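Local atomic coordinates of francisella virulence factor (Francisella novicida, PDB entry 5EVF), a protein that is of unknown molecular function but is classed as a Francisella virulence factor, a conserved protein presumably needed for infection. Residues 9-14 with 41-46; 46-51 with 61-66; 81-86 with 96-101. All blocks are in the same frame, centred on the assembly; numbering follows the deposited sequence.

Contact 1. Residues 9-14 with 41-46; sequences VYLPKY and IGQVRT
Leu11 lays its CD1 methyl over one face of the Arg45 guanidinium, 3.5 Å from NE, where the outermost strand 6-12 pairs antiparallel with strand 42-49 in a five-stranded mixed sheet. The methyl sits off centre, toward the rim of the flat group, and the leucine branch meets the arginine chain nearly perpendicularly. Arg45 reaches this position because its chain is extended from CG to NE. Two residues earlier in the same strand as Leu11, Val9 CG2 meets Arg45 CB at 3.9 Å, giving the arginine a second apolar neighbour.

The other side of the sheet, where Val44 packs on Ala67 and Leu70 of helix 56-73, carries Tyr10. Its CG is anti to the backbone N (chi1 178°), which sends the ring slantwise over the partner strand toward Ile41: CD1 comes within 3.3 Å of Gln43 O, while OH lies 3.5 Å from Ile41 CD1. Gly42, which has no side chain, lies beside that hydroxyl. His74 stacks on the ring.

The backbone bonds show how a proline fits an edge strand. Val9 with Arg45 and Leu11 with Gln43 are the hydrogen-bonded pairs; Pro12 falls opposite Gly42 at a non-hydrogen-bonded position, where its missing N-H costs the pairing nothing. Beyond it, Lys13 points its side chain back over residue 41, CB 3.4 Å from Ile41 O, and NZ bonds to Asn40 O. Ile41 O closes the pairing with two donors, Lys13 N at 3.0 Å and a water at 2.9 Å, and the same water accepts from Tyr14 N.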
loop_
_atom_site.group_PDB
_atom_site.type_symbol
_atom_site.label_atom_id
_atom_site.label_comp_id
_atom_site.label_asym_id
_atom_site.label_seq_id
_atom_site.Cartn_x
_atom_site.Cartn_y
_atom_site.Cartn_z
ATOM N N VAL A 9 -0.394 6.908 3.675
ATOM C CA VAL A 9 -1.606 7.502 4.225
ATOM C C VAL A 9 -2.671 6.418 4.282
ATOM O O VAL A 9 -2.685 5.492 3.471
ATOM C CB VAL A 9 -2.107 8.717 3.405
ATOM C CG1 VAL A 9 -1.105 9.867 3.441
ATOM C CG2 VAL A 9 -2.408 8.327 1.980
ATOM N N TYR A 10 -3.544 6.518 5.281
ATOM C CA TYR A 10 -4.699 5.637 5.379
ATOM C C TYR A 10 -5.946 6.494 5.247
ATOM O O TYR A 10 -6.074 7.513 5.933
ATOM C CB TYR A 10 -4.724 4.867 6.697
ATOM C CG TYR A 10 -5.940 3.998 6.791
ATOM C CD1 TYR A 10 -6.023 2.833 6.053
ATOM C CD2 TYR A 10 -7.014 4.348 7.591
ATOM C CE1 TYR A 10 -7.137 2.034 6.115
ATOM C CE2 TYR A 10 -8.133 3.548 7.662
ATOM C CZ TYR A 10 -8.186 2.399 6.907
ATOM O OH TYR A 10 -9.295 1.578 6.954
ATOM N N LEU A 11 -6.845 6.094 4.348
ATOM C CA LEU A 11 -7.992 6.922 3.971
ATOM C C LEU A 11 -9.250 6.152 4.327
ATOM O O LEU A 11 -9.702 5.312 3.538
ATOM C CB LEU A 11 -7.959 7.235 2.473
ATOM C CG LEU A 11 -6.619 7.702 1.886
ATOM C CD1 LEU A 11 -6.715 7.842 0.374
ATOM C CD2 LEU A 11 -6.160 9.009 2.529
ATOM N N PRO A 12 -9.845 6.389 5.490
ATOM C CA PRO A 12 -10.961 5.547 5.928
ATOM C C PRO A 12 -12.273 5.953 5.284
ATOM O O PRO A 12 -12.537 7.132 5.049
ATOM C CB PRO A 12 -11.014 5.801 7.439
ATOM C CG PRO A 12 -10.455 7.189 7.600
ATOM C CD PRO A 12 -9.385 7.307 6.543
ATOM N N LYS A 13 -13.134 4.958 5.062
ATOM C CA LYS A 13 -14.493 5.286 4.642
ATOM C C LYS A 13 -15.268 5.960 5.764
ATOM O O LYS A 13 -16.146 6.783 5.499
ATOM C CB LYS A 13 -15.243 4.029 4.195
ATOM C CG LYS A 13 -14.979 3.569 2.758
ATOM C CD LYS A 13 -15.917 2.384 2.439
ATOM C CE LYS A 13 -15.669 1.815 1.044
ATOM N NZ LYS A 13 -16.564 0.623 0.795
ATOM N N TYR A 14 -14.975 5.614 7.014
ATOM C CA TYR A 14 -15.827 6.022 8.125
ATOM C C TYR A 14 -14.978 6.531 9.284
ATOM O O TYR A 14 -13.768 6.305 9.344
ATOM C CB TYR A 14 -16.726 4.862 8.563
ATOM C CG TYR A 14 -17.383 4.145 7.396
ATOM C CD1 TYR A 14 -18.365 4.774 6.619
ATOM C CD2 TYR A 14 -17.038 2.836 7.086
ATOM C CE1 TYR A 14 -18.957 4.123 5.557
ATOM C CE2 TYR A 14 -17.629 2.181 6.042
ATOM C CZ TYR A 14 -18.580 2.823 5.271
ATOM O OH TYR A 14 -19.166 2.148 4.219
ATOM N N ILE A 41 -13.095 -1.221 3.859
ATOM C CA ILE A 41 -13.320 -0.214 4.894
ATOM C C ILE A 41 -12.507 1.052 4.670
ATOM O O ILE A 41 -12.712 2.043 5.387
ATOM C CB ILE A 41 -13.001 -0.769 6.299
ATOM C CG1 ILE A 41 -11.519 -1.143 6.402
ATOM C CG2 ILE A 41 -13.904 -1.963 6.606
ATOM C CD1 ILE A 41 -11.014 -1.315 7.819
ATOM N N GLY A 42 -11.589 1.050 3.719
ATOM C CA GLY A 42 -10.723 2.190 3.502
ATOM C C GLY A 42 -9.605 1.792 2.564
ATOM O O GLY A 42 -9.502 0.640 2.139
ATOM N N GLN A 43 -8.780 2.774 2.235
ATOM C CA GLN A 43 -7.631 2.561 1.366
ATOM C C GLN A 43 -6.351 2.915 2.097
ATOM O O GLN A 43 -6.332 3.797 2.945
ATOM C CB GLN A 43 -7.673 3.432 0.107
ATOM C CG GLN A 43 -8.995 3.585 -0.563
ATOM C CD GLN A 43 -8.966 4.668 -1.631
ATOM O OE1 GLN A 43 -9.980 5.311 -1.892
ATOM N NE2 GLN A 43 -7.800 4.892 -2.235
ATOM N N VAL A 44 -5.272 2.230 1.734
ATOM C CA VAL A 44 -3.929 2.613 2.143
ATOM C C VAL A 44 -3.165 2.953 0.875
ATOM O O VAL A 44 -3.287 2.249 -0.134
ATOM C CB VAL A 44 -3.233 1.496 2.954
ATOM C CG1 VAL A 44 -3.216 0.169 2.170
ATOM C CG2 VAL A 44 -1.837 1.917 3.362
ATOM N N ARG A 45 -2.428 4.062 0.902
ATOM C CA ARG A 45 -1.619 4.478 -0.233
ATOM C C ARG A 45 -0.214 4.739 0.269
ATOM O O ARG A 45 -0.028 5.485 1.235
ATOM C CB ARG A 45 -2.191 5.722 -0.921
ATOM C CG ARG A 45 -3.621 5.553 -1.429
ATOM C CD ARG A 45 -4.061 6.771 -2.212
ATOM N NE ARG A 45 -5.454 6.657 -2.643
ATOM C CZ ARG A 45 -6.084 7.591 -3.348
ATOM N NH1 ARG A 45 -5.449 8.697 -3.714
ATOM N NH2 ARG A 45 -7.353 7.414 -3.696
ATOM N N THR A 46 0.775 4.108 -0.362
ATOM C CA THR A 46 2.161 4.368 -0.000
ATOM C C THR A 46 2.952 4.732 -1.247
ATOM O O THR A 46 2.544 4.448 -2.374
ATOM C CB THR A 46 2.811 3.165 0.700
ATOM O OG1 THR A 46 2.661 1.996 -0.111
ATOM C CG2 THR A 46 2.141 2.908 2.022
HETATM O O HOH W 1 -13.599 3.024 7.952
#

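Contact 2. Residues 46-51 with 61-66; sequences TSTHVS and DKNLKE
Asn63 offers two oxygens to two threonines of the strand. Thr48 OG1 donates to the amide oxygen, Asn63 OD1, over a short 2.7 Å, and Thr46 OG1 donates to the main-chain Asn63 O at 3.0 Å. The two donors approach differently. The Thr48 hydroxyl lies 32° from the amide plane, whereas the Thr46 hydroxyl comes over the peptide carbonyl from above its plane, at a C=O...O angle of only 106°. Thr46 can do so because OG1 is held between its own backbone N and carbonyl carbon (chi1 54°); this also brings it to 3.4 Å from Asn63 CB as the two side chains run antiparallel alongside one another.

Aliphatic carbons of the helix flank both threonines. Thr46 CG2 rests 4.0 Å from Glu66 CG, three residues further along the helix; the glutamate then bends at chi2 and carries its carboxylate away from the strand. On the other flank, Lys62 CG approaches Thr48 OG1 at 4.0 Å.

Here helix 56-73 lies across the sheet, running roughly against strand 42-49, in a split beta-alpha-beta arrangement: the helix leads from this strand to strand 78-84, which is parallel to it, with strand 95-103 between them. That intervening strand supplies part of the second shell. Asn63 ND2 bonds to Val96 O, so both ends of the amide are tied and its rotation is fixed. Leu98 packs against both Thr46 and Asn63. From the edge strand, Thr6 OG1 hydrogen-bonds to both Thr48 OG1 and Lys62 NZ, extending the polar chain from Asn63 through Thr48 to the lysine.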
loop_
_atom_site.group_PDB
_atom_site.type_symbol
_atom_site.label_atom_id
_atom_site.label_comp_id
_atom_site.label_asym_id
_atom_site.label_seq_id
_atom_site.Cartn_x
_atom_site.Cartn_y
_atom_site.Cartn_z
ATOM N N THR A 46 0.775 4.108 -0.362
ATOM C CA THR A 46 2.161 4.368 -0.000
ATOM C C THR A 46 2.952 4.732 -1.247
ATOM O O THR A 46 2.544 4.448 -2.374
ATOM C CB THR A 46 2.811 3.165 0.700
ATOM O OG1 THR A 46 2.661 1.996 -0.111
ATOM C CG2 THR A 46 2.141 2.908 2.022
ATOM N N SER A 47 4.100 5.369 -1.037
ATOM C CA SER A 47 4.907 5.726 -2.191
ATOM C C SER A 47 6.352 5.925 -1.762
ATOM O O SER A 47 6.631 6.339 -0.639
ATOM C CB SER A 47 4.371 6.985 -2.866
ATOM O OG SER A 47 4.556 8.103 -2.038
ATOM N N THR A 48 7.261 5.621 -2.683
ATOM C CA THR A 48 8.699 5.749 -2.473
ATOM C C THR A 48 9.305 6.346 -3.734
ATOM O O THR A 48 8.955 5.937 -4.839
ATOM C CB THR A 48 9.342 4.385 -2.202
ATOM O OG1 THR A 48 8.619 3.710 -1.168
ATOM C CG2 THR A 48 10.833 4.535 -1.827
ATOM N N HIS A 49 10.209 7.314 -3.581
ATOM C CA HIS A 49 10.875 7.863 -4.755
ATOM C C HIS A 49 11.829 6.844 -5.356
ATOM O O HIS A 49 12.376 5.985 -4.660
ATOM C CB HIS A 49 11.637 9.149 -4.417
ATOM C CG HIS A 49 10.758 10.354 -4.331
ATOM N ND1 HIS A 49 10.353 10.895 -3.129
ATOM C CD2 HIS A 49 10.182 11.106 -5.297
ATOM C CE1 HIS A 49 9.577 11.939 -3.360
ATOM N NE2 HIS A 49 9.457 12.089 -4.668
ATOM N N VAL A 50 12.023 6.955 -6.671
ATOM C CA VAL A 50 12.794 5.961 -7.415
ATOM C C VAL A 50 14.284 6.122 -7.159
ATOM O O VAL A 50 14.994 5.141 -6.892
ATOM C CB VAL A 50 12.470 6.065 -8.916
ATOM C CG1 VAL A 50 13.485 5.275 -9.741
ATOM C CG2 VAL A 50 11.044 5.585 -9.175
ATOM N N SER A 51 14.778 7.357 -7.238
ATOM C CA SER A 51 16.195 7.665 -7.029
ATOM C C SER A 51 17.009 6.795 -7.986
ATOM O O SER A 51 16.732 6.801 -9.194
ATOM C CB SER A 51 16.517 7.499 -5.552
ATOM O OG SER A 51 17.888 7.748 -5.313
ATOM N N ASP A 61 7.832 -3.932 -3.151
ATOM C CA ASP A 61 7.816 -4.615 -1.860
ATOM C C ASP A 61 7.965 -3.632 -0.700
ATOM O O ASP A 61 7.319 -3.791 0.346
ATOM C CB ASP A 61 8.923 -5.661 -1.803
ATOM C CG ASP A 61 8.693 -6.654 -0.684
ATOM O OD1 ASP A 61 7.702 -7.418 -0.778
ATOM O OD2 ASP A 61 9.467 -6.645 0.298
ATOM N N LYS A 62 8.824 -2.627 -0.863
ATOM C CA LYS A 62 8.985 -1.592 0.153
ATOM C C LYS A 62 7.655 -0.899 0.412
ATOM O O LYS A 62 7.257 -0.697 1.565
ATOM C CB LYS A 62 10.032 -0.583 -0.321
ATOM C CG LYS A 62 10.318 0.577 0.633
ATOM C CD LYS A 62 11.604 0.362 1.413
ATOM C CE LYS A 62 11.750 1.375 2.546
ATOM N NZ LYS A 62 11.918 2.788 2.072
ATOM N N ASN A 63 6.958 -0.523 -0.663
ATOM C CA ASN A 63 5.626 0.061 -0.517
ATOM C C ASN A 63 4.675 -0.894 0.193
ATOM O O ASN A 63 3.863 -0.477 1.037
ATOM C CB ASN A 63 5.054 0.446 -1.884
ATOM C CG ASN A 63 5.720 1.660 -2.474
ATOM O OD1 ASN A 63 6.224 2.500 -1.735
ATOM N ND2 ASN A 63 5.628 1.826 -3.798
ATOM N N LEU A 64 4.752 -2.179 -0.138
ATOM C CA LEU A 64 3.801 -3.136 0.421
ATOM C C LEU A 64 4.027 -3.327 1.916
ATOM O O LEU A 64 3.062 -3.401 2.686
ATOM C CB LEU A 64 3.905 -4.478 -0.317
ATOM C CG LEU A 64 3.059 -5.620 0.252
ATOM C CD1 LEU A 64 1.575 -5.254 0.238
ATOM C CD2 LEU A 64 3.328 -6.898 -0.542
ATOM N N LYS A 65 5.286 -3.426 2.350
ATOM C CA LYS A 65 5.523 -3.638 3.776
ATOM C C LYS A 65 5.028 -2.457 4.596
ATOM O O LYS A 65 4.456 -2.647 5.677
ATOM C CB LYS A 65 7.000 -3.931 4.051
ATOM C CG LYS A 65 7.402 -5.260 3.404
ATOM C CD LYS A 65 7.909 -6.278 4.414
ATOM C CE LYS A 65 7.613 -7.709 3.920
ATOM N NZ LYS A 65 7.728 -8.747 4.980
ATOM N N GLU A 66 5.211 -1.231 4.093
ATOM C CA GLU A 66 4.655 -0.080 4.802
ATOM C C GLU A 66 3.129 -0.112 4.774
ATOM O O GLU A 66 2.472 0.223 5.767
ATOM C CB GLU A 66 5.197 1.225 4.202
ATOM C CG GLU A 66 4.774 2.487 4.948
ATOM C CD GLU A 66 5.251 2.511 6.389
ATOM O OE1 GLU A 66 6.303 1.911 6.682
ATOM O OE2 GLU A 66 4.560 3.128 7.240
#

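Contact 3. Residues 81-86 with 96-101; sequences YICLYP and VQLRGY
Ile82 with Arg99 and Leu84 with Gln97 form the hydrogen-bonded pairs of an antiparallel pairing whose strand axes approach to 4.5 Å at 159°, while Tyr81 with Gly100 and Cys83 with Leu98 take the non-hydrogen-bonded places between and beside them. Each hydrogen-bonded pair is joined twice, the shortest link being Leu84 N to Gln97 O at 2.8 Å.

On the Tyr81 side, Leu98 stretches CG anti to its backbone N (chi1 173°), and its CD1 methyl meets Tyr81 CD2 at 3.5 Å, the two side chains crossing at a slant. The tyrosine turns CG between its backbone N and carbonyl carbon (chi1 78°), from where the ring leans off toward Leu64 of helix 56-73 and Val28 of strand 27-30. Cys83 SG is 4.2 Å from the same Leu98 methyl. Past the last bridge, Tyr85 and Val96 run alongside each other in a common direction: Val96 CG1 is 3.6 Å from Tyr85 CE2, and its CG2 touches the same flank of the ring.

The opposite side of the sheet has a diagonal contact, Leu84 CD1 to Arg99 CB at 4.0 Å. Arg99 then curls to bring NH1 to Tyr101 OH, 3.2 Å away and in the plane of the guanidinium, a bond made within one strand.

All this belongs to a beta hairpin, strands 78-84 and 95-103, whose Cys83 forms a disulfide with Cys60 and so pins the hairpin covalently to the helix packed on the sheet.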
loop_
_atom_site.group_PDB
_atom_site.type_symbol
_atom_site.label_atom_id
_atom_site.label_comp_id
_atom_site.label_asym_id
_atom_site.label_seq_id
_atom_site.Cartn_x
_atom_site.Cartn_y
_atom_site.Cartn_z
ATOM N N TYR A 81 -3.901 -5.162 -3.001
ATOM C CA TYR A 81 -3.068 -4.045 -3.410
ATOM C C TYR A 81 -2.569 -4.197 -4.845
ATOM O O TYR A 81 -2.599 -5.282 -5.447
ATOM C CB TYR A 81 -1.861 -3.902 -2.468
ATOM C CG TYR A 81 -0.817 -4.929 -2.798
ATOM C CD1 TYR A 81 -0.978 -6.261 -2.420
ATOM C CD2 TYR A 81 0.299 -4.593 -3.561
ATOM C CE1 TYR A 81 -0.032 -7.227 -2.762
ATOM C CE2 TYR A 81 1.238 -5.559 -3.912
ATOM C CZ TYR A 81 1.062 -6.866 -3.514
ATOM O OH TYR A 81 1.997 -7.817 -3.856
ATOM N N ILE A 82 -2.082 -3.073 -5.372
ATOM C CA ILE A 82 -1.419 -3.034 -6.675
ATOM C C ILE A 82 -0.340 -1.960 -6.621
ATOM O O ILE A 82 -0.527 -0.910 -6.008
ATOM C CB ILE A 82 -2.438 -2.779 -7.806
ATOM C CG1 ILE A 82 -1.749 -2.812 -9.177
ATOM C CG2 ILE A 82 -3.156 -1.435 -7.592
ATOM C CD1 ILE A 82 -2.729 -2.831 -10.332
ATOM N N CYS A 83 0.812 -2.239 -7.224
ATOM C CA CYS A 83 1.856 -1.236 -7.372
ATOM C C CYS A 83 1.687 -0.495 -8.690
ATOM O O CYS A 83 1.334 -1.099 -9.711
ATOM C CB CYS A 83 3.229 -1.904 -7.302
ATOM S SG CYS A 83 3.600 -2.383 -5.602
ATOM N N LEU A 84 1.968 0.814 -8.664
ATOM C CA LEU A 84 1.644 1.728 -9.748
ATOM C C LEU A 84 2.858 2.593 -10.081
ATOM O O LEU A 84 3.654 2.934 -9.204
ATOM C CB LEU A 84 0.449 2.627 -9.369
ATOM C CG LEU A 84 -0.834 1.860 -9.020
ATOM C CD1 LEU A 84 -1.824 2.764 -8.296
ATOM C CD2 LEU A 84 -1.461 1.269 -10.272
ATOM N N TYR A 85 2.982 2.944 -11.359
ATOM C CA TYR A 85 4.168 3.580 -11.912
ATOM C C TYR A 85 3.768 4.767 -12.771
ATOM O O TYR A 85 2.669 4.787 -13.335
ATOM C CB TYR A 85 4.981 2.574 -12.758
ATOM C CG TYR A 85 5.338 1.348 -11.935
ATOM C CD1 TYR A 85 4.465 0.267 -11.860
ATOM C CD2 TYR A 85 6.523 1.291 -11.208
ATOM C CE1 TYR A 85 4.754 -0.832 -11.075
ATOM C CE2 TYR A 85 6.833 0.185 -10.424
ATOM C CZ TYR A 85 5.924 -0.872 -10.355
ATOM O OH TYR A 85 6.179 -1.991 -9.582
ATOM N N PRO A 86 4.645 5.763 -12.907
ATOM C CA PRO A 86 4.327 6.912 -13.766
ATOM C C PRO A 86 4.050 6.479 -15.199
ATOM O O PRO A 86 4.710 5.585 -15.734
ATOM C CB PRO A 86 5.589 7.780 -13.689
ATOM C CG PRO A 86 6.294 7.361 -12.463
ATOM C CD PRO A 86 5.926 5.926 -12.196
ATOM N N VAL A 96 7.287 5.396 -7.182
ATOM C CA VAL A 96 6.511 4.174 -7.321
ATOM C C VAL A 96 5.486 4.181 -6.205
ATOM O O VAL A 96 5.824 4.479 -5.056
ATOM C CB VAL A 96 7.410 2.932 -7.234
ATOM C CG1 VAL A 96 6.565 1.671 -7.203
ATOM C CG2 VAL A 96 8.373 2.909 -8.405
ATOM N N GLN A 97 4.232 3.903 -6.540
ATOM C CA GLN A 97 3.160 4.024 -5.572
ATOM C C GLN A 97 2.479 2.679 -5.392
ATOM O O GLN A 97 2.685 1.740 -6.162
ATOM C CB GLN A 97 2.165 5.099 -6.012
ATOM C CG GLN A 97 2.857 6.435 -6.197
ATOM C CD GLN A 97 1.902 7.596 -6.365
ATOM O OE1 GLN A 97 0.730 7.410 -6.692
ATOM N NE2 GLN A 97 2.404 8.810 -6.147
ATOM N N LEU A 98 1.694 2.586 -4.331
ATOM C CA LEU A 98 0.871 1.415 -4.093
ATOM C C LEU A 98 -0.504 1.906 -3.682
ATOM O O LEU A 98 -0.614 2.853 -2.896
ATOM C CB LEU A 98 1.476 0.522 -2.992
ATOM C CG LEU A 98 0.657 -0.662 -2.498
ATOM C CD1 LEU A 98 1.600 -1.717 -1.960
ATOM C CD2 LEU A 98 -0.296 -0.242 -1.395
ATOM N N ARG A 99 -1.540 1.254 -4.207
ATOM C CA ARG A 99 -2.923 1.466 -3.788
ATOM C C ARG A 99 -3.413 0.172 -3.168
ATOM O O ARG A 99 -3.337 -0.886 -3.804
ATOM C CB ARG A 99 -3.794 1.857 -4.982
ATOM C CG ARG A 99 -5.298 1.937 -4.691
ATOM C CD ARG A 99 -5.625 3.242 -3.998
ATOM N NE ARG A 99 -5.355 4.387 -4.851
ATOM C CZ ARG A 99 -6.257 4.956 -5.656
ATOM N NH1 ARG A 99 -7.517 4.509 -5.709
ATOM N NH2 ARG A 99 -5.913 5.999 -6.411
ATOM N N GLY A 100 -3.874 0.245 -1.932
ATOM C CA GLY A 100 -4.371 -0.930 -1.234
ATOM C C GLY A 100 -5.763 -0.650 -0.710
ATOM O O GLY A 100 -6.096 0.491 -0.390
ATOM N N TYR A 101 -6.595 -1.681 -0.722
ATOM C CA TYR A 101 -7.919 -1.609 -0.115
ATOM C C TYR A 101 -7.918 -2.507 1.106
ATOM O O TYR A 101 -7.463 -3.654 1.029
ATOM C CB TYR A 101 -9.003 -2.012 -1.108
ATOM C CG TYR A 101 -9.115 -0.968 -2.196
ATOM C CD1 TYR A 101 -10.060 0.035 -2.098
ATOM C CD2 TYR A 101 -8.249 -0.960 -3.282
ATOM C CE1 TYR A 101 -10.168 1.006 -3.045
ATOM C CE2 TYR A 101 -8.347 0.036 -4.253
ATOM C CZ TYR A 101 -9.323 1.003 -4.124
ATOM O OH TYR A 101 -9.468 2.011 -5.057
#

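In the fold
The three contacts are pieces of one sheet and its covering helix. Contact 1 fastens the edge strand 6-12, and contact 3 joins strands 78-84 and 95-103. Strand 42-49, the partner of 6-12 in contact 1, lies next to strand 95-103 of contact 3 and continues through Thr46 into contact 2. The centres of contacts 1 and 2 are about 16 Å apart. Those of contacts 2 and 3 are closer, about 9 Å apart. Backbone pairing links them directly: Val44 O lies 2.8 Å from Gly100 N, and Thr48 O 2.9 Å from Val96 N. The helix touches the hairpin too: the Leu98 CD1 methyl of contact 3 lies 3.5 Å from Leu64 CA of contact 2.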